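Long-range contacts in inorganic pyrophosphatase (Helicobacter pylori, PDB 2BQX), which hydrolyses inorganic pyrophosphate to two phosphate ions with the help of magnesium and assembles as a homohexamer: residues V83-L88 / L107-I112; V89-M94 / G153-E158. All coordinates share one frame; numbering follows the deposited sequence.

Contact 1: residues V83-L88 / L107-I112; sequences VVKARL and LPIDKI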
loop_
_atom_site.group_PDB
_atom_site.type_symbol
_atom_site.label_atom_id
_atom_site.label_comp_id
_atom_site.label_asym_id
_atom_site.label_seq_id
_atom_site.Cartn_x
_atom_site.Cartn_y
_atom_site.Cartn_z
ATOM N N VAL A 83 11.202 -16.435 8.537
ATOM C CA VAL A 83 11.376 -16.982 9.873
ATOM C C VAL A 83 11.935 -15.906 10.781
ATOM O O VAL A 83 12.932 -15.265 10.450
ATOM C CB VAL A 83 12.369 -18.162 9.857
ATOM C CG1 VAL A 83 12.512 -18.746 11.248
ATOM C CG2 VAL A 83 11.902 -19.218 8.869
ATOM N N VAL A 84 11.299 -15.702 11.929
ATOM C CA VAL A 84 11.760 -14.690 12.868
ATOM C C VAL A 84 12.058 -15.299 14.233
ATOM O O VAL A 84 11.315 -16.153 14.713
ATOM C CB VAL A 84 10.708 -13.568 13.043
ATOM C CG1 VAL A 84 9.414 -14.144 13.590
ATOM C CG2 VAL A 84 11.246 -12.483 13.974
ATOM N N LYS A 85 13.159 -14.873 14.846
ATOM C CA LYS A 85 13.517 -15.356 16.173
ATOM C C LYS A 85 12.718 -14.484 17.131
ATOM O O LYS A 85 12.800 -13.255 17.082
ATOM C CB LYS A 85 15.016 -15.188 16.427
ATOM C CG LYS A 85 15.906 -16.067 15.564
ATOM C CD LYS A 85 17.364 -15.924 15.979
ATOM C CE LYS A 85 18.252 -16.912 15.240
ATOM N NZ LYS A 85 19.654 -16.869 15.760
ATOM N N ALA A 86 11.943 -15.119 17.999
ATOM C CA ALA A 86 11.097 -14.392 18.928
ATOM C C ALA A 86 11.293 -14.789 20.388
ATOM O O ALA A 86 12.065 -15.697 20.706
ATOM C CB ALA A 86 9.639 -14.597 18.537
ATOM N N ARG A 87 10.597 -14.090 21.276
ATOM C CA ARG A 87 10.662 -14.389 22.701
ATOM C C ARG A 87 9.237 -14.386 23.233
ATOM O O ARG A 87 8.425 -13.545 22.853
ATOM C CB ARG A 87 11.513 -13.353 23.435
ATOM C CG ARG A 87 10.991 -11.932 23.364
ATOM C CD ARG A 87 12.050 -10.962 23.881
ATOM N NE ARG A 87 11.615 -9.576 23.811
ATOM C CZ ARG A 87 10.744 -9.019 24.644
ATOM N NH1 ARG A 87 10.406 -7.744 24.488
ATOM N NH2 ARG A 87 10.226 -9.725 25.642
ATOM N N LEU A 88 8.930 -15.340 24.103
ATOM C CA LEU A 88 7.592 -15.453 24.678
ATOM C C LEU A 88 7.278 -14.422 25.752
ATOM O O LEU A 88 8.151 -14.029 26.527
ATOM C CB LEU A 88 7.405 -16.842 25.295
ATOM C CG LEU A 88 6.785 -17.993 24.507
ATOM C CD1 LEU A 88 7.272 -18.011 23.084
ATOM C CD2 LEU A 88 7.120 -19.297 25.233
ATOM N N LEU A 107 7.205 -11.706 20.728
ATOM C CA LEU A 107 7.746 -10.484 20.148
ATOM C C LEU A 107 9.083 -10.850 19.513
ATOM O O LEU A 107 9.728 -11.817 19.922
ATOM C CB LEU A 107 7.974 -9.433 21.240
ATOM C CG LEU A 107 6.738 -8.765 21.852
ATOM C CD1 LEU A 107 7.092 -8.154 23.192
ATOM C CD2 LEU A 107 6.203 -7.707 20.895
ATOM N N PRO A 108 9.508 -10.100 18.489
ATOM C CA PRO A 108 10.796 -10.433 17.877
ATOM C C PRO A 108 11.847 -10.197 18.951
ATOM O O PRO A 108 11.619 -9.404 19.862
ATOM C CB PRO A 108 10.920 -9.412 16.750
ATOM C CG PRO A 108 9.491 -9.118 16.394
ATOM C CD PRO A 108 8.838 -9.015 17.752
ATOM N N ILE A 109 12.984 -10.875 18.869
ATOM C CA ILE A 109 14.015 -10.645 19.869
ATOM C C ILE A 109 14.539 -9.228 19.669
ATOM O O ILE A 109 14.482 -8.693 18.558
ATOM C CB ILE A 109 15.175 -11.652 19.750
ATOM C CG1 ILE A 109 15.709 -11.675 18.318
ATOM C CG2 ILE A 109 14.705 -13.046 20.181
ATOM C CD1 ILE A 109 16.928 -12.560 18.144
ATOM N N ASP A 110 15.039 -8.623 20.742
ATOM C CA ASP A 110 15.554 -7.255 20.684
ATOM C C ASP A 110 16.620 -7.027 19.614
ATOM O O ASP A 110 16.738 -5.926 19.074
ATOM C CB ASP A 110 16.105 -6.835 22.056
ATOM C CG ASP A 110 15.012 -6.615 23.084
ATOM O OD1 ASP A 110 13.826 -6.551 22.700
ATOM O OD2 ASP A 110 15.332 -6.491 24.285
ATOM N N LYS A 111 17.395 -8.061 19.302
ATOM C CA LYS A 111 18.433 -7.933 18.288
ATOM C C LYS A 111 17.811 -7.614 16.924
ATOM O O LYS A 111 18.404 -6.905 16.106
ATOM C CB LYS A 111 19.254 -9.225 18.208
ATOM C CG LYS A 111 20.441 -9.157 17.262
ATOM C CD LYS A 111 21.269 -10.428 17.329
ATOM C CE LYS A 111 22.432 -10.391 16.346
ATOM N NZ LYS A 111 23.364 -9.264 16.627
ATOM N N ILE A 112 16.609 -8.133 16.689
ATOM C CA ILE A 112 15.896 -7.907 15.432
ATOM C C ILE A 112 15.159 -6.565 15.434
ATOM O O ILE A 112 15.280 -5.778 14.495
ATOM C CB ILE A 112 14.880 -9.046 15.162
ATOM C CG1 ILE A 112 15.631 -10.352 14.906
ATOM C CG2 ILE A 112 13.989 -8.689 13.974
ATOM C CD1 ILE A 112 14.732 -11.561 14.733
HETATM O O HOH W 1 11.449 -7.485 21.793
#

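Contact 2: residues V89-M94 / G153-E158; sequences VGVLNM and GFENKE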
loop_
_atom_site.group_PDB
_atom_site.type_symbol
_atom_site.label_atom_id
_atom_site.label_comp_id
_atom_site.label_asym_id
_atom_site.label_seq_id
_atom_site.Cartn_x
_atom_site.Cartn_y
_atom_site.Cartn_z
ATOM N N VAL A 89 6.021 -13.988 25.789
ATOM C CA VAL A 89 5.564 -13.061 26.815
ATOM C C VAL A 89 4.211 -13.517 27.355
ATOM O O VAL A 89 3.707 -12.964 28.335
ATOM C CB VAL A 89 5.457 -11.588 26.310
ATOM C CG1 VAL A 89 6.843 -11.070 25.945
ATOM C CG2 VAL A 89 4.515 -11.490 25.120
ATOM N N GLY A 90 3.627 -14.532 26.721
ATOM C CA GLY A 90 2.339 -15.036 27.175
ATOM C C GLY A 90 1.699 -16.062 26.256
ATOM O O GLY A 90 2.331 -16.547 25.321
ATOM N N VAL A 91 0.445 -16.405 26.537
ATOM C CA VAL A 91 -0.289 -17.363 25.722
ATOM C C VAL A 91 -1.786 -17.054 25.752
ATOM O O VAL A 91 -2.319 -16.598 26.768
ATOM C CB VAL A 91 -0.043 -18.828 26.204
ATOM C CG1 VAL A 91 -0.502 -18.994 27.646
ATOM C CG2 VAL A 91 -0.778 -19.807 25.296
ATOM N N LEU A 92 -2.452 -17.276 24.621
ATOM C CA LEU A 92 -3.891 -17.044 24.502
ATOM C C LEU A 92 -4.603 -18.387 24.383
ATOM O O LEU A 92 -4.342 -19.162 23.461
ATOM C CB LEU A 92 -4.202 -16.182 23.269
ATOM C CG LEU A 92 -5.679 -15.921 22.945
ATOM C CD1 LEU A 92 -6.382 -15.294 24.140
ATOM C CD2 LEU A 92 -5.777 -15.006 21.733
ATOM N N ASN A 93 -5.503 -18.655 25.321
ATOM C CA ASN A 93 -6.254 -19.906 25.343
ATOM C C ASN A 93 -7.648 -19.729 24.746
ATOM O O ASN A 93 -8.350 -18.771 25.059
ATOM C CB ASN A 93 -6.365 -20.399 26.789
ATOM C CG ASN A 93 -5.011 -20.699 27.406
ATOM O OD1 ASN A 93 -4.777 -20.426 28.584
ATOM N ND2 ASN A 93 -4.115 -21.272 26.616
ATOM N N MET A 94 -8.048 -20.659 23.886
ATOM C CA MET A 94 -9.359 -20.587 23.260
ATOM C C MET A 94 -9.889 -21.974 22.925
ATOM O O MET A 94 -9.132 -22.942 22.818
ATOM C CB MET A 94 -9.289 -19.757 21.976
ATOM C CG MET A 94 -8.311 -20.303 20.942
ATOM S SD MET A 94 -8.126 -19.183 19.533
ATOM C CE MET A 94 -7.181 -17.895 20.282
ATOM N N GLY A 153 -8.962 -16.503 27.529
ATOM C CA GLY A 153 -8.209 -15.372 28.041
ATOM C C GLY A 153 -6.719 -15.585 27.892
ATOM O O GLY A 153 -6.287 -16.612 27.367
ATOM N N PHE A 154 -5.930 -14.614 28.343
ATOM C CA PHE A 154 -4.476 -14.703 28.262
ATOM C C PHE A 154 -3.848 -15.160 29.572
ATOM O O PHE A 154 -4.384 -14.906 30.651
ATOM C CB PHE A 154 -3.862 -13.343 27.924
ATOM C CG PHE A 154 -4.223 -12.824 26.566
ATOM C CD1 PHE A 154 -5.402 -12.118 26.365
ATOM C CD2 PHE A 154 -3.367 -13.022 25.488
ATOM C CE1 PHE A 154 -5.726 -11.611 25.107
ATOM C CE2 PHE A 154 -3.679 -12.521 24.225
ATOM C CZ PHE A 154 -4.859 -11.813 24.036
ATOM N N GLU A 155 -2.703 -15.827 29.467
ATOM C CA GLU A 155 -1.950 -16.262 30.637
ATOM C C GLU A 155 -0.545 -15.706 30.441
ATOM O O GLU A 155 -0.161 -15.382 29.315
ATOM C CB GLU A 155 -1.931 -17.787 30.743
ATOM C CG GLU A 155 -3.329 -18.377 30.783
ATOM C CD GLU A 155 -3.387 -19.726 31.464
ATOM O OE1 GLU A 155 -2.466 -20.542 31.261
ATOM O OE2 GLU A 155 -4.370 -19.975 32.194
ATOM N N ASN A 156 0.219 -15.592 31.523
ATOM C CA ASN A 156 1.554 -15.019 31.448
ATOM C C ASN A 156 2.654 -15.865 30.815
ATOM O O ASN A 156 2.434 -17.002 30.392
ATOM C CB ASN A 156 2.010 -14.555 32.836
ATOM C CG ASN A 156 2.046 -15.676 33.849
ATOM O OD1 ASN A 156 2.234 -16.842 33.502
ATOM N ND2 ASN A 156 1.884 -15.323 35.122
ATOM N N LYS A 157 3.846 -15.281 30.751
ATOM C CA LYS A 157 5.010 -15.935 30.166
ATOM C C LYS A 157 5.331 -17.278 30.821
ATOM O O LYS A 157 5.710 -18.234 30.141
ATOM C CB LYS A 157 6.218 -15.002 30.263
ATOM C CG LYS A 157 7.477 -15.530 29.602
ATOM C CD LYS A 157 8.656 -14.604 29.874
ATOM C CE LYS A 157 9.899 -15.106 29.180
ATOM N NZ LYS A 157 11.114 -14.310 29.516
ATOM N N GLU A 158 5.186 -17.353 32.139
ATOM C CA GLU A 158 5.466 -18.599 32.848
ATOM C C GLU A 158 4.578 -19.713 32.290
ATOM O O GLU A 158 5.035 -20.836 32.083
ATOM C CB GLU A 158 5.214 -18.415 34.347
ATOM C CG GLU A 158 5.416 -19.668 35.174
ATOM C CD GLU A 158 5.341 -19.395 36.668
ATOM O OE1 GLU A 158 5.356 -20.368 37.450
ATOM O OE2 GLU A 158 5.274 -18.210 37.056
HETATM O O HOH W 2 -6.500 -19.244 30.132
#

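Contact 1: residues V83-L88 / L107-I112
Arg-87 and Leu-107 pair as antiparallel neighbours through two backbone hydrogen bonds, Arg-87 N to Leu-107 O (2.8 Å) and Leu-107 N to Arg-87 O (3.1 Å). A third bond, Ile-109 N to Lys-85 O (3.0 Å), follows just past the strand end, beyond the non-hydrogen-bonded pair of Ala-86 and Pro-108.

The polar side chains meet through water. With its CG wedged between the backbone N and the carbonyl carbon (chi1 62°) and the chain extended as far as NE, Arg-87 lies across Leu-107, whose CD1 sits over one guanidinium face, 3.6 Å from NH1. NH1 donates to a water that in turn donates to Pro-108 O and to Asp-110 OD1 (2.7 Å each). The direct salt bridge between Arg-87 NE and Asp-110 OD1 is long at 3.9 Å, with the guanidinium and carboxylate planes 74° apart, and the water bridges the two groups. NH2 turns to Val-119 O, and this second bond helps fix the rotation of the group.

Apolar contacts fill the other end. Ile-112 CD1 reaches Val-84 CG2 (3.7 Å), while Ile-109 CD1 packs on Lys-85 CB. Val-40 of a neighbouring subunit packs on both Val-84 and Ile-112, carrying this patch into the hexamer interface.

Strands 83-96 and 99-108 thus form a long antiparallel beta hairpin in the central sheet of the pyrophosphatase fold, paired here at the ends remote from its turn.

Contact 2: residues V89-M94 / G153-E158
The Phe-154 ring carries Leu-92 CD1 on one face, 3.7 Å from the centroid and only 6° off the normal, a CH-pi contact almost over its centre. Leu-92 CB approaches Phe-154 CE2 (3.8 Å). The pair sits on one side of an antiparallel beta ladder between strands 83-96 and 149-156, where Ile-133 and Phe-137 of helix 127-139 pack on Leu-92 and Leu-130 on Phe-154. Placing CG opposite the backbone N (chi1 176°) carries the Leu-92 methyls toward the ring.

Val-91 and Glu-155 exchange two backbone bonds, the N of Glu-155 giving to Val-91 O at 2.8 Å. Asn-93 N donates almost straight to Gly-153 O, whereas the return bond from Gly-153 N to Asn-93 O is weak. Gly-90 CA comes within 3.3 Å of Glu-155 O. Val-89 and Gly-90, both facing Ile-105, form a classic beta bulge.

On the opposite side of the ladder Val-91 CG1 lies alongside Glu-155 CB, while the Asn-93 amide and the Glu-155 carboxylate are turned 74° apart. Glu-155 OE1 is held by Ser-159, and a water donates both to Asn-93 OD1 (2.6 Å) and to Glu-155 OE2 (3.1 Å).

How the contacts relate
Strand 83-96 runs through both contacts, its first six residues in contact 1 and the next six in contact 2. From the N terminus, the chain passes 83-88 and then directly 89-94, turns back along strand 99-108, and at 107-112 closes the hairpin of contact 1. It next passes through helix 127-139 before strand 149-156 returns to 89-94, closing the larger loop of contact 2 and leading into helix 157-171. The two closures therefore cross along the sequence. Their centres are about 17 Å apart, yet they touch where Leu-107 meets Val-89 and Leu-88 meets Lys-157. Strand 83-96 thus pairs with 99-108 in contact 1 and with 149-156 in contact 2, while strand 14-21 pairs with its first half.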